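Local coordinates for protein telomerase reverse transcriptase (Candida tropicalis MYA-3404, PDB 6ZD1) that probably extends chromosome ends by reverse transcription, copying a template within the telomerase RNA into telomeric repeats, at residues L96-G101 against E161-W166; T102-V107 against I133-F138; T6-V11 against N39-I44; Y75-N80 against A178-T183. All blocks are in the same frame, centred on the assembly; numbering follows the deposited sequence.

Contact 1: L96-G101 against E161-W166; sequences LDAWGG and EGYINW
Tyr-163 reaches across to Ala-98 with its phenol end, and the meeting is one of ring edge against backbone rather than ring face against side chain. Its OH donates a hydrogen bond of 3.0 Å to Ala-98 O. The donor stands above the carbonyl plane, 36° out of it, while the oxygen itself lies at the rim of the tyrosine ring, close to the ring plane and 3.5 Å from CE2. Ala-98 CB adds a second touch, 3.6 Å from the same OH. With CG swung anti to the backbone nitrogen (chi1 172°), the ring extends from helix 158-179 toward the loop between helices 79-93 and 104-117. This is helix-to-loop packing in the largely helical telomerase RNA-binding domain, where the hydroxyl of a buried tyrosine donates to a loop carbonyl. Val-40 of helix 36-50 touches both side chains, and Ile-44 of that helix also packs on Tyr-163. A turn of the loop brings Gly-100 N within 2.8 Å of Asp-97 O in a backbone hydrogen bond.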
loop_
_atom_site.group_PDB
_atom_site.type_symbol
_atom_site.label_atom_id
_atom_site.label_comp_id
_atom_site.label_asym_id
_atom_site.label_seq_id
_atom_site.Cartn_x
_atom_site.Cartn_y
_atom_site.Cartn_z
ATOM N N LEU A 96 -8.630 0.583 -38.431
ATOM C CA LEU A 96 -9.256 1.865 -38.111
ATOM C C LEU A 96 -10.711 1.696 -37.681
ATOM O O LEU A 96 -11.183 2.399 -36.778
ATOM C CB LEU A 96 -9.163 2.818 -39.305
ATOM C CG LEU A 96 -9.685 4.236 -39.047
ATOM C CD1 LEU A 96 -8.765 4.999 -38.100
ATOM C CD2 LEU A 96 -9.875 4.997 -40.346
ATOM N N ASP A 97 -11.445 0.786 -38.326
ATOM C CA ASP A 97 -12.824 0.538 -37.918
ATOM C C ASP A 97 -12.901 -0.108 -36.539
ATOM O O ASP A 97 -13.879 0.103 -35.815
ATOM C CB ASP A 97 -13.540 -0.325 -38.959
ATOM C CG ASP A 97 -12.823 -1.633 -39.228
ATOM O OD1 ASP A 97 -11.605 -1.710 -38.965
ATOM O OD2 ASP A 97 -13.478 -2.583 -39.710
ATOM N N ALA A 98 -11.881 -0.883 -36.152
ATOM C CA ALA A 98 -11.888 -1.506 -34.830
ATOM C C ALA A 98 -11.883 -0.463 -33.719
ATOM O O ALA A 98 -12.379 -0.728 -32.618
ATOM C CB ALA A 98 -10.697 -2.452 -34.680
ATOM N N TRP A 99 -11.314 0.718 -33.980
ATOM C CA TRP A 99 -11.389 1.848 -33.061
ATOM C C TRP A 99 -12.727 2.575 -33.127
ATOM O O TRP A 99 -13.003 3.411 -32.259
ATOM C CB TRP A 99 -10.261 2.845 -33.342
ATOM C CG TRP A 99 -8.880 2.261 -33.267
ATOM C CD1 TRP A 99 -8.212 1.612 -34.263
ATOM C CD2 TRP A 99 -7.991 2.287 -32.140
ATOM N NE1 TRP A 99 -6.967 1.226 -33.828
ATOM C CE2 TRP A 99 -6.807 1.627 -32.528
ATOM C CE3 TRP A 99 -8.083 2.799 -30.840
ATOM C CZ2 TRP A 99 -5.722 1.468 -31.665
ATOM C CZ3 TRP A 99 -7.002 2.639 -29.984
ATOM C CH2 TRP A 99 -5.839 1.980 -30.401
ATOM N N GLY A 100 -13.537 2.307 -34.146
ATOM C CA GLY A 100 -14.840 2.937 -34.277
ATOM C C GLY A 100 -14.790 4.410 -34.620
ATOM O O GLY A 100 -15.528 5.205 -34.026
ATOM N N GLY A 101 -13.937 4.796 -35.562
ATOM C CA GLY A 101 -13.874 6.185 -35.965
ATOM C C GLY A 101 -12.476 6.759 -35.888
ATOM O O GLY A 101 -11.717 6.441 -34.968
ATOM N N GLU A 161 -19.278 -2.198 -24.170
ATOM C CA GLU A 161 -18.602 -2.309 -22.881
ATOM C C GLU A 161 -17.751 -3.573 -22.823
ATOM O O GLU A 161 -16.589 -3.536 -22.403
ATOM C CB GLU A 161 -19.630 -2.298 -21.745
ATOM C CG GLU A 161 -20.394 -0.985 -21.571
ATOM C CD GLU A 161 -21.523 -1.084 -20.547
ATOM O OE1 GLU A 161 -21.970 -2.212 -20.251
ATOM O OE2 GLU A 161 -21.967 -0.033 -20.037
ATOM N N GLY A 162 -18.316 -4.707 -23.247
ATOM C CA GLY A 162 -17.553 -5.944 -23.272
ATOM C C GLY A 162 -16.398 -5.917 -24.252
ATOM O O GLY A 162 -15.363 -6.548 -24.014
ATOM N N TYR A 163 -16.546 -5.182 -25.357
ATOM C CA TYR A 163 -15.460 -5.077 -26.325
ATOM C C TYR A 163 -14.332 -4.214 -25.782
ATOM O O TYR A 163 -13.167 -4.633 -25.766
ATOM C CB TYR A 163 -15.977 -4.505 -27.645
ATOM C CG TYR A 163 -14.880 -4.196 -28.642
ATOM C CD1 TYR A 163 -14.215 -5.220 -29.306
ATOM C CD2 TYR A 163 -14.513 -2.882 -28.924
ATOM C CE1 TYR A 163 -13.212 -4.946 -30.220
ATOM C CE2 TYR A 163 -13.511 -2.601 -29.839
ATOM C CZ TYR A 163 -12.865 -3.640 -30.484
ATOM O OH TYR A 163 -11.866 -3.381 -31.397
ATOM N N ILE A 164 -14.659 -3.001 -25.329
ATOM C CA ILE A 164 -13.630 -2.111 -24.804
ATOM C C ILE A 164 -12.957 -2.738 -23.594
ATOM O O ILE A 164 -11.736 -2.627 -23.415
ATOM C CB ILE A 164 -14.230 -0.734 -24.469
ATOM C CG1 ILE A 164 -14.771 -0.071 -25.736
ATOM C CG2 ILE A 164 -13.188 0.152 -23.807
ATOM C CD1 ILE A 164 -13.744 0.056 -26.845
ATOM N N ASN A 165 -13.733 -3.429 -22.757
ATOM C CA ASN A 165 -13.150 -4.128 -21.618
ATOM C C ASN A 165 -12.125 -5.157 -22.084
ATOM O O ASN A 165 -11.007 -5.218 -21.560
ATOM C CB ASN A 165 -14.255 -4.787 -20.790
ATOM C CG ASN A 165 -13.763 -5.279 -19.449
ATOM O OD1 ASN A 165 -13.436 -6.454 -19.288
ATOM N ND2 ASN A 165 -13.709 -4.381 -18.473
ATOM N N TRP A 166 -12.479 -5.951 -23.098
ATOM C CA TRP A 166 -11.532 -6.920 -23.642
ATOM C C TRP A 166 -10.332 -6.234 -24.283
ATOM O O TRP A 166 -9.221 -6.774 -24.250
ATOM C CB TRP A 166 -12.233 -7.828 -24.655
ATOM C CG TRP A 166 -11.295 -8.716 -25.429
ATOM C CD1 TRP A 166 -10.748 -9.896 -25.011
ATOM C CD2 TRP A 166 -10.803 -8.494 -26.759
ATOM N NE1 TRP A 166 -9.946 -10.421 -25.998
ATOM C CE2 TRP A 166 -9.962 -9.579 -27.078
ATOM C CE3 TRP A 166 -10.991 -7.484 -27.707
ATOM C CZ2 TRP A 166 -9.312 -9.683 -28.308
ATOM C CZ3 TRP A 166 -10.344 -7.590 -28.926
ATOM C CH2 TRP A 166 -9.516 -8.682 -29.215
#

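Contact 2: T102-V107 against I133-F138; sequences TENKKV and IKLSKF
Asn-104, in the first turn of helix 104-117, meets Leu-135 of an irregular surface loop of the telomerase RNA-binding domain. The asparagine carries the contact: its side chain points at the loop 133-138, which follows helix 126-129 and contains inverse gamma turns centred on Ser-136 and Lys-137. The segments meet by van der Waals packing alone; no hydrogen bond crosses between them. The Asn-104 and Leu-135 side chains cross obliquely, ND2 lying 3.7 Å from Leu-135 CB. The carbonyl end of the Asn-104 amide lies nearest the backbone of Ile-133, but OD1 is 4.1 Å from Ile-133 N, too far for a bond. What settles the amide is Gly-100 O, which takes a hydrogen bond from ND2 and so links the helix start to the preceding loop. The first torsion, chi1 -75°, sets CG beside the backbone nitrogen and directs the amide at the loop. On the loop side, Lys-139 NZ bonds to Leu-135 O and Lys-157 NZ to Ile-133 O, two backbone carbonyls held by lysines. At the margin of the contact, Ser-136 OG remains 4.5 Å from Asn-104 ND2.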
loop_
_atom_site.group_PDB
_atom_site.type_symbol
_atom_site.label_atom_id
_atom_site.label_comp_id
_atom_site.label_asym_id
_atom_site.label_seq_id
_atom_site.Cartn_x
_atom_site.Cartn_y
_atom_site.Cartn_z
ATOM N N THR A 102 -12.136 7.629 -36.832
ATOM C CA THR A 102 -10.822 8.264 -36.838
ATOM C C THR A 102 -10.685 9.345 -35.768
ATOM O O THR A 102 -9.658 10.034 -35.724
ATOM C CB THR A 102 -10.538 8.855 -38.221
ATOM O OG1 THR A 102 -9.280 9.540 -38.201
ATOM C CG2 THR A 102 -11.639 9.831 -38.615
ATOM N N GLU A 103 -11.692 9.490 -34.909
ATOM C CA GLU A 103 -11.623 10.359 -33.744
ATOM C C GLU A 103 -11.928 9.636 -32.444
ATOM O O GLU A 103 -11.410 10.036 -31.398
ATOM C CB GLU A 103 -12.587 11.547 -33.892
ATOM C CG GLU A 103 -12.313 12.410 -35.107
ATOM C CD GLU A 103 -12.992 13.758 -35.020
ATOM O OE1 GLU A 103 -12.884 14.407 -33.959
ATOM O OE2 GLU A 103 -13.636 14.166 -36.009
ATOM N N ASN A 104 -12.753 8.585 -32.480
ATOM C CA ASN A 104 -12.872 7.705 -31.322
ATOM C C ASN A 104 -11.538 7.056 -30.990
ATOM O O ASN A 104 -11.279 6.732 -29.826
ATOM C CB ASN A 104 -13.936 6.634 -31.574
ATOM C CG ASN A 104 -15.347 7.176 -31.471
ATOM O OD1 ASN A 104 -15.626 8.072 -30.674
ATOM N ND2 ASN A 104 -16.250 6.632 -32.279
ATOM N N LYS A 105 -10.685 6.854 -31.998
ATOM C CA LYS A 105 -9.340 6.345 -31.746
ATOM C C LYS A 105 -8.553 7.301 -30.860
ATOM O O LYS A 105 -7.835 6.869 -29.949
ATOM C CB LYS A 105 -8.613 6.115 -33.072
ATOM C CG LYS A 105 -7.173 5.640 -32.934
ATOM C CD LYS A 105 -6.532 5.418 -34.301
ATOM C CE LYS A 105 -5.119 4.860 -34.173
ATOM N NZ LYS A 105 -4.471 4.639 -35.499
ATOM N N LYS A 106 -8.683 8.607 -31.105
ATOM C CA LYS A 106 -8.004 9.590 -30.269
ATOM C C LYS A 106 -8.471 9.495 -28.822
ATOM O O LYS A 106 -7.662 9.597 -27.892
ATOM C CB LYS A 106 -8.235 10.999 -30.818
ATOM C CG LYS A 106 -7.656 11.237 -32.206
ATOM C CD LYS A 106 -6.146 11.031 -32.224
ATOM C CE LYS A 106 -5.747 9.877 -33.139
ATOM N NZ LYS A 106 -4.276 9.626 -33.139
ATOM N N VAL A 107 -9.773 9.297 -28.615
ATOM C CA VAL A 107 -10.309 9.210 -27.260
ATOM C C VAL A 107 -9.827 7.937 -26.576
ATOM O O VAL A 107 -9.393 7.962 -25.417
ATOM C CB VAL A 107 -11.845 9.288 -27.285
ATOM C CG1 VAL A 107 -12.396 9.250 -25.867
ATOM C CG2 VAL A 107 -12.302 10.545 -28.010
ATOM N N ILE A 133 -19.490 7.458 -29.552
ATOM C CA ILE A 133 -20.945 7.441 -29.653
ATOM C C ILE A 133 -21.576 6.433 -30.618
ATOM O O ILE A 133 -22.259 5.502 -30.180
ATOM C CB ILE A 133 -21.397 8.870 -30.017
ATOM C CG1 ILE A 133 -20.381 9.500 -30.992
ATOM C CG2 ILE A 133 -21.515 9.726 -28.756
ATOM C CD1 ILE A 133 -20.155 10.999 -30.806
ATOM N N LYS A 134 -21.327 6.565 -31.923
ATOM C CA LYS A 134 -22.019 5.721 -32.902
ATOM C C LYS A 134 -21.125 5.133 -33.971
ATOM O O LYS A 134 -21.498 4.119 -34.571
ATOM C CB LYS A 134 -23.131 6.515 -33.603
ATOM C CG LYS A 134 -24.304 6.892 -32.721
ATOM C CD LYS A 134 -25.456 5.896 -32.806
ATOM C CE LYS A 134 -26.480 6.222 -31.724
ATOM N NZ LYS A 134 -27.642 5.292 -31.687
ATOM N N LEU A 135 -19.970 5.740 -34.235
ATOM C CA LEU A 135 -19.169 5.454 -35.413
ATOM C C LEU A 135 -18.620 4.037 -35.418
ATOM O O LEU A 135 -18.011 3.635 -36.415
ATOM C CB LEU A 135 -18.055 6.500 -35.518
ATOM C CG LEU A 135 -18.575 7.937 -35.693
ATOM C CD1 LEU A 135 -17.445 8.956 -35.691
ATOM C CD2 LEU A 135 -19.404 8.074 -36.964
ATOM N N SER A 136 -18.806 3.282 -34.335
ATOM C CA SER A 136 -18.477 1.859 -34.305
ATOM C C SER A 136 -19.673 1.116 -34.888
ATOM O O SER A 136 -20.557 0.655 -34.168
ATOM C CB SER A 136 -18.175 1.393 -32.883
ATOM O OG SER A 136 -17.264 2.251 -32.208
ATOM N N LYS A 137 -19.696 0.990 -36.216
ATOM C CA LYS A 137 -20.798 0.338 -36.924
ATOM C C LYS A 137 -20.655 -1.181 -36.793
ATOM O O LYS A 137 -20.336 -1.897 -37.743
ATOM C CB LYS A 137 -20.826 0.778 -38.383
ATOM C CG LYS A 137 -20.780 2.293 -38.606
ATOM C CD LYS A 137 -22.095 2.989 -38.252
ATOM C CE LYS A 137 -22.033 4.482 -38.578
ATOM N NZ LYS A 137 -23.338 5.177 -38.381
ATOM N N PHE A 138 -20.914 -1.669 -35.578
ATOM C CA PHE A 138 -20.705 -3.075 -35.227
ATOM C C PHE A 138 -19.249 -3.479 -35.479
ATOM O O PHE A 138 -18.939 -4.325 -36.319
ATOM C CB PHE A 138 -21.679 -3.990 -35.977
ATOM C CG PHE A 138 -23.124 -3.609 -35.810
ATOM C CD1 PHE A 138 -23.839 -4.017 -34.695
ATOM C CD2 PHE A 138 -23.770 -2.847 -36.772
ATOM C CE1 PHE A 138 -25.168 -3.669 -34.542
ATOM C CE2 PHE A 138 -25.098 -2.494 -36.626
ATOM C CZ PHE A 138 -25.799 -2.906 -35.509
#

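Contact 3: T6-V11 against N39-I44; sequences TNVQEV and NVVSRI
Val-41, on helix 36-50, runs outward from its CB between Val-8 and Val-11 of helix 8-14. The CB comes within 4.1 Å of Val-8 CG1. Beyond it, CG1 does most of the touching: it lies 3.8 Å from Val-8 CG1 and 3.7 Å from Val-11 CG1, and approaches Val-11 CB equally closely. The second branch, CG2, meets Val-11 CG1 at 4.0 Å. The anti placement of Val-41 CG1 relative to its backbone nitrogen, chi1 177°, sends this methyl outward between its two partners. In both pairs the side chains slide past each other in opposite directions. Ser-42 closes one margin of the patch, its OG resting 3.7 Å from Val-8 CG1; that hydroxyl is hydrogen-bonded to Lys-38 O within its own helix, so it has a polar partner although its oxygen lies against a methyl. The start of helix 8-14 is fixed by Asn-7 at the N-cap, whose OD1 accepts from Glu-10 N at 2.6 Å, nearly along the C=O axis. Trp-166 of helix 158-179 also packs on Val-11, and Tyr-163 and Trp-166 both reach Ile-44. This is apolar helix-helix packing of valines, joining helix 8-14, which an asparagine N-cap begins, to helix 36-50 beside helix 158-179 of the telomerase RNA-binding domain.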
loop_
_atom_site.group_PDB
_atom_site.type_symbol
_atom_site.label_atom_id
_atom_site.label_comp_id
_atom_site.label_asym_id
_atom_site.label_seq_id
_atom_site.Cartn_x
_atom_site.Cartn_y
_atom_site.Cartn_z
ATOM N N THR A 6 -6.601 -16.640 -26.767
ATOM C CA THR A 6 -7.935 -17.210 -26.876
ATOM C C THR A 6 -8.359 -17.138 -28.337
ATOM O O THR A 6 -7.833 -16.336 -29.113
ATOM C CB THR A 6 -8.949 -16.481 -25.976
ATOM O OG1 THR A 6 -8.863 -15.069 -26.198
ATOM C CG2 THR A 6 -8.675 -16.771 -24.508
ATOM N N ASN A 7 -9.304 -17.993 -28.721
ATOM C CA ASN A 7 -9.747 -18.029 -30.107
ATOM C C ASN A 7 -10.887 -17.038 -30.322
ATOM O O ASN A 7 -11.368 -16.391 -29.389
ATOM C CB ASN A 7 -10.151 -19.449 -30.512
ATOM C CG ASN A 7 -11.216 -20.046 -29.606
ATOM O OD1 ASN A 7 -11.973 -19.331 -28.954
ATOM N ND2 ASN A 7 -11.277 -21.373 -29.566
ATOM N N VAL A 8 -11.323 -16.910 -31.580
ATOM C CA VAL A 8 -12.432 -16.013 -31.898
ATOM C C VAL A 8 -13.691 -16.439 -31.159
ATOM O O VAL A 8 -14.492 -15.596 -30.735
ATOM C CB VAL A 8 -12.670 -15.971 -33.421
ATOM C CG1 VAL A 8 -13.679 -14.886 -33.769
ATOM C CG2 VAL A 8 -11.362 -15.757 -34.164
ATOM N N GLN A 9 -13.883 -17.748 -30.988
ATOM C CA GLN A 9 -15.064 -18.244 -30.291
ATOM C C GLN A 9 -15.090 -17.772 -28.843
ATOM O O GLN A 9 -16.149 -17.408 -28.320
ATOM C CB GLN A 9 -15.097 -19.771 -30.365
ATOM C CG GLN A 9 -16.275 -20.416 -29.665
ATOM C CD GLN A 9 -16.222 -21.930 -29.727
ATOM O OE1 GLN A 9 -15.216 -22.512 -30.141
ATOM N NE2 GLN A 9 -17.305 -22.579 -29.319
ATOM N N GLU A 10 -13.930 -17.760 -28.182
ATOM C CA GLU A 10 -13.872 -17.368 -26.776
ATOM C C GLU A 10 -13.974 -15.857 -26.600
ATOM O O GLU A 10 -14.638 -15.385 -25.670
ATOM C CB GLU A 10 -12.581 -17.891 -26.141
ATOM C CG GLU A 10 -12.606 -19.381 -25.816
ATOM C CD GLU A 10 -11.220 -20.004 -25.800
ATOM O OE1 GLU A 10 -11.005 -20.994 -26.530
ATOM O OE2 GLU A 10 -10.345 -19.502 -25.064
ATOM N N VAL A 11 -13.333 -15.084 -27.479
ATOM C CA VAL A 11 -13.387 -13.629 -27.360
ATOM C C VAL A 11 -14.801 -13.130 -27.625
ATOM O O VAL A 11 -15.325 -12.283 -26.893
ATOM C CB VAL A 11 -12.371 -12.967 -28.307
ATOM C CG1 VAL A 11 -12.553 -11.456 -28.298
ATOM C CG2 VAL A 11 -10.953 -13.330 -27.902
ATOM N N ASN A 39 -16.009 -10.437 -37.435
ATOM C CA ASN A 39 -15.111 -9.933 -38.467
ATOM C C ASN A 39 -13.970 -9.133 -37.854
ATOM O O ASN A 39 -12.815 -9.261 -38.278
ATOM C CB ASN A 39 -15.889 -9.083 -39.472
ATOM C CG ASN A 39 -15.087 -8.780 -40.724
ATOM O OD1 ASN A 39 -14.278 -7.853 -40.750
ATOM N ND2 ASN A 39 -15.313 -9.561 -41.772
ATOM N N VAL A 40 -14.266 -8.332 -36.829
ATOM C CA VAL A 40 -13.222 -7.539 -36.192
ATOM C C VAL A 40 -12.328 -8.424 -35.337
ATOM O O VAL A 40 -11.097 -8.330 -35.403
ATOM C CB VAL A 40 -13.845 -6.401 -35.363
ATOM C CG1 VAL A 40 -12.760 -5.620 -34.626
ATOM C CG2 VAL A 40 -14.658 -5.482 -36.257
ATOM N N VAL A 41 -12.926 -9.314 -34.539
ATOM C CA VAL A 41 -12.129 -10.168 -33.663
ATOM C C VAL A 41 -11.193 -11.041 -34.486
ATOM O O VAL A 41 -10.034 -11.262 -34.110
ATOM C CB VAL A 41 -13.041 -11.014 -32.755
ATOM C CG1 VAL A 41 -12.209 -11.959 -31.906
ATOM C CG2 VAL A 41 -13.891 -10.116 -31.871
ATOM N N SER A 42 -11.664 -11.515 -35.643
ATOM C CA SER A 42 -10.813 -12.340 -36.492
ATOM C C SER A 42 -9.639 -11.539 -37.031
ATOM O O SER A 42 -8.504 -12.027 -37.050
ATOM C CB SER A 42 -11.626 -12.928 -37.645
ATOM O OG SER A 42 -12.721 -13.687 -37.167
ATOM N N ARG A 43 -9.885 -10.296 -37.449
ATOM C CA ARG A 43 -8.803 -9.489 -38.000
ATOM C C ARG A 43 -7.817 -9.057 -36.924
ATOM O O ARG A 43 -6.620 -8.922 -37.204
ATOM C CB ARG A 43 -9.377 -8.276 -38.726
ATOM C CG ARG A 43 -9.964 -8.615 -40.084
ATOM C CD ARG A 43 -11.138 -7.721 -40.412
ATOM N NE ARG A 43 -10.759 -6.319 -40.512
ATOM C CZ ARG A 43 -11.591 -5.310 -40.287
ATOM N NH1 ARG A 43 -12.845 -5.554 -39.934
ATOM N NH2 ARG A 43 -11.167 -4.061 -40.406
ATOM N N ILE A 44 -8.286 -8.853 -35.692
ATOM C CA ILE A 44 -7.373 -8.507 -34.609
ATOM C C ILE A 44 -6.507 -9.706 -34.248
ATOM O O ILE A 44 -5.281 -9.594 -34.131
ATOM C CB ILE A 44 -8.154 -7.986 -33.391
ATOM C CG1 ILE A 44 -8.816 -6.648 -33.724
ATOM C CG2 ILE A 44 -7.230 -7.855 -32.186
ATOM C CD1 ILE A 44 -9.652 -6.086 -32.602
#

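Contact 4: Y75-N80 against A178-T183; sequences YSTKFN and AFWYVT
Thr-77 and Trp-180 meet through a single polar pair. The indole NE1 donates a weak hydrogen bond to Thr-77 OG1, 3.1 Å long and bent to 141° at the hydrogen. OG1 sits in the ring plane at the indole edge, and the two side chains cross at about a right angle. Thr-77 CB follows at 3.6 Å from NE1. With chi1 at -52°, the threonine holds OG1 beside its own backbone nitrogen, facing the indole. Phe-179 CB lies over one face of the Trp-180 ring, 3.6 Å above the plane and offset toward the rim. Further out, Tyr-195 meets the indole edge to face and shares a backbone hydrogen bond with Thr-77; Val-82, Val-85 and Val-86 of helix 79-93 also pack on the tryptophan. Trp-180 opens strand 180-184 directly after helix 158-179, and this strand pairs antiparallel with strand 193-197. The result is a helix-to-strand junction leading into a beta hairpin of the telomerase RNA-binding domain, packed against the residues leading into helix 79-93.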
loop_
_atom_site.group_PDB
_atom_site.type_symbol
_atom_site.label_atom_id
_atom_site.label_comp_id
_atom_site.label_asym_id
_atom_site.label_seq_id
_atom_site.Cartn_x
_atom_site.Cartn_y
_atom_site.Cartn_z
ATOM N N TYR A 75 17.328 2.588 -15.325
ATOM C CA TYR A 75 17.152 1.493 -16.275
ATOM C C TYR A 75 15.720 1.374 -16.797
ATOM O O TYR A 75 15.497 0.719 -17.823
ATOM C CB TYR A 75 17.515 0.165 -15.611
ATOM C CG TYR A 75 18.952 0.008 -15.182
ATOM C CD1 TYR A 75 19.921 -0.449 -16.081
ATOM C CD2 TYR A 75 19.336 0.279 -13.882
ATOM C CE1 TYR A 75 21.241 -0.590 -15.706
ATOM C CE2 TYR A 75 20.635 0.113 -13.489
ATOM C CZ TYR A 75 21.588 -0.335 -14.398
ATOM O OH TYR A 75 22.897 -0.475 -13.998
ATOM N N SER A 76 14.743 1.951 -16.107
ATOM C CA SER A 76 13.356 1.791 -16.511
ATOM C C SER A 76 13.107 2.469 -17.851
ATOM O O SER A 76 13.754 3.460 -18.201
ATOM C CB SER A 76 12.419 2.373 -15.455
ATOM O OG SER A 76 12.504 3.790 -15.401
ATOM N N THR A 77 12.163 1.918 -18.609
ATOM C CA THR A 77 11.783 2.547 -19.866
ATOM C C THR A 77 11.007 3.828 -19.589
ATOM O O THR A 77 10.070 3.836 -18.784
ATOM C CB THR A 77 10.936 1.595 -20.707
ATOM O OG1 THR A 77 11.607 0.336 -20.838
ATOM C CG2 THR A 77 10.697 2.183 -22.088
ATOM N N LYS A 78 11.399 4.914 -20.254
ATOM C CA LYS A 78 10.696 6.177 -20.086
ATOM C C LYS A 78 9.232 6.016 -20.472
ATOM O O LYS A 78 8.882 5.236 -21.363
ATOM C CB LYS A 78 11.346 7.272 -20.933
ATOM C CG LYS A 78 12.816 7.494 -20.624
ATOM C CD LYS A 78 13.039 7.662 -19.128
ATOM C CE LYS A 78 14.518 7.764 -18.795
ATOM N NZ LYS A 78 14.743 7.939 -17.335
ATOM N N PHE A 79 8.368 6.764 -19.783
ATOM C CA PHE A 79 6.934 6.560 -19.952
ATOM C C PHE A 79 6.481 6.885 -21.371
ATOM O O PHE A 79 5.561 6.241 -21.888
ATOM C CB PHE A 79 6.156 7.397 -18.936
ATOM C CG PHE A 79 4.678 7.133 -18.951
ATOM C CD1 PHE A 79 4.178 5.912 -18.527
ATOM C CD2 PHE A 79 3.790 8.099 -19.394
ATOM C CE1 PHE A 79 2.819 5.657 -18.543
ATOM C CE2 PHE A 79 2.428 7.853 -19.409
ATOM C CZ PHE A 79 1.944 6.628 -18.984
ATOM N N ASN A 80 7.121 7.859 -22.025
ATOM C CA ASN A 80 6.721 8.191 -23.389
ATOM C C ASN A 80 7.104 7.082 -24.360
ATOM O O ASN A 80 6.378 6.831 -25.328
ATOM C CB ASN A 80 7.332 9.530 -23.820
ATOM C CG ASN A 80 8.814 9.428 -24.150
ATOM O OD1 ASN A 80 9.571 8.742 -23.464
ATOM N ND2 ASN A 80 9.232 10.117 -25.207
ATOM N N ALA A 178 3.795 -8.495 -21.366
ATOM C CA ALA A 178 4.698 -9.142 -22.310
ATOM C C ALA A 178 6.087 -8.515 -22.277
ATOM O O ALA A 178 7.094 -9.218 -22.424
ATOM C CB ALA A 178 4.117 -9.075 -23.721
ATOM N N PHE A 179 6.166 -7.198 -22.095
ATOM C CA PHE A 179 7.428 -6.491 -22.246
ATOM C C PHE A 179 8.027 -5.986 -20.944
ATOM O O PHE A 179 9.254 -5.907 -20.842
ATOM C CB PHE A 179 7.261 -5.305 -23.206
ATOM C CG PHE A 179 6.993 -5.711 -24.632
ATOM C CD1 PHE A 179 8.025 -6.145 -25.447
ATOM C CD2 PHE A 179 5.713 -5.657 -25.155
ATOM C CE1 PHE A 179 7.783 -6.522 -26.754
ATOM C CE2 PHE A 179 5.465 -6.032 -26.465
ATOM C CZ PHE A 179 6.500 -6.463 -27.263
ATOM N N TRP A 180 7.213 -5.640 -19.949
ATOM C CA TRP A 180 7.728 -4.957 -18.772
ATOM C C TRP A 180 7.283 -5.628 -17.479
ATOM O O TRP A 180 6.201 -6.217 -17.393
ATOM C CB TRP A 180 7.280 -3.486 -18.731
ATOM C CG TRP A 180 7.727 -2.643 -19.892
ATOM C CD1 TRP A 180 8.944 -2.038 -20.050
ATOM C CD2 TRP A 180 6.946 -2.277 -21.038
ATOM N NE1 TRP A 180 8.973 -1.332 -21.233
ATOM C CE2 TRP A 180 7.758 -1.463 -21.855
ATOM C CE3 TRP A 180 5.644 -2.566 -21.455
ATOM C CZ2 TRP A 180 7.307 -0.935 -23.065
ATOM C CZ3 TRP A 180 5.200 -2.040 -22.659
ATOM C CH2 TRP A 180 6.029 -1.237 -23.447
ATOM N N TYR A 181 8.129 -5.495 -16.462
ATOM C CA TYR A 181 7.744 -5.692 -15.074
ATOM C C TYR A 181 7.470 -4.314 -14.493
ATOM O O TYR A 181 8.281 -3.397 -14.663
ATOM C CB TYR A 181 8.852 -6.400 -14.290
ATOM C CG TYR A 181 8.566 -6.550 -12.812
ATOM C CD1 TYR A 181 7.897 -7.666 -12.324
ATOM C CD2 TYR A 181 8.968 -5.579 -11.904
ATOM C CE1 TYR A 181 7.633 -7.809 -10.974
ATOM C CE2 TYR A 181 8.706 -5.711 -10.556
ATOM C CZ TYR A 181 8.040 -6.827 -10.096
ATOM O OH TYR A 181 7.781 -6.961 -8.751
ATOM N N VAL A 182 6.320 -4.157 -13.839
ATOM C CA VAL A 182 5.874 -2.858 -13.344
ATOM C C VAL A 182 5.814 -2.904 -11.825
ATOM O O VAL A 182 5.086 -3.723 -11.246
ATOM C CB VAL A 182 4.511 -2.465 -13.930
ATOM C CG1 VAL A 182 4.160 -1.040 -13.528
ATOM C CG2 VAL A 182 4.518 -2.616 -15.441
ATOM N N THR A 183 6.560 -2.006 -11.184
ATOM C CA THR A 183 6.572 -1.858 -9.737
ATOM C C THR A 183 6.522 -0.378 -9.395
ATOM O O THR A 183 7.128 0.443 -10.087
ATOM C CB THR A 183 7.821 -2.501 -9.117
ATOM O OG1 THR A 183 7.918 -2.136 -7.735
ATOM C CG2 THR A 183 9.075 -2.045 -9.852
#

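How the contacts relate
Contacts 1, 2 and 3 form one continuous cluster, while contact 4 stands apart at the other end of helix 158-179. Contact 2 lies within the chain span that contact 1 brackets, and their centres are 8 Å apart; Gly-100 O packs on Leu-135 CB. Contact 3 closes earlier in the sequence but lies 12 Å from contact 1, centre to centre, and the Asp-97 to Arg-43 salt bridge joins them, OD1 to NH2 at 2.8 Å. Contacts 2 and 3 do not touch, their nearest atoms about 4 Å apart; each touches contact 1. The centres of contacts 1 and 4 are about 25 Å apart, yet both use helix 158-179, which carries the connection.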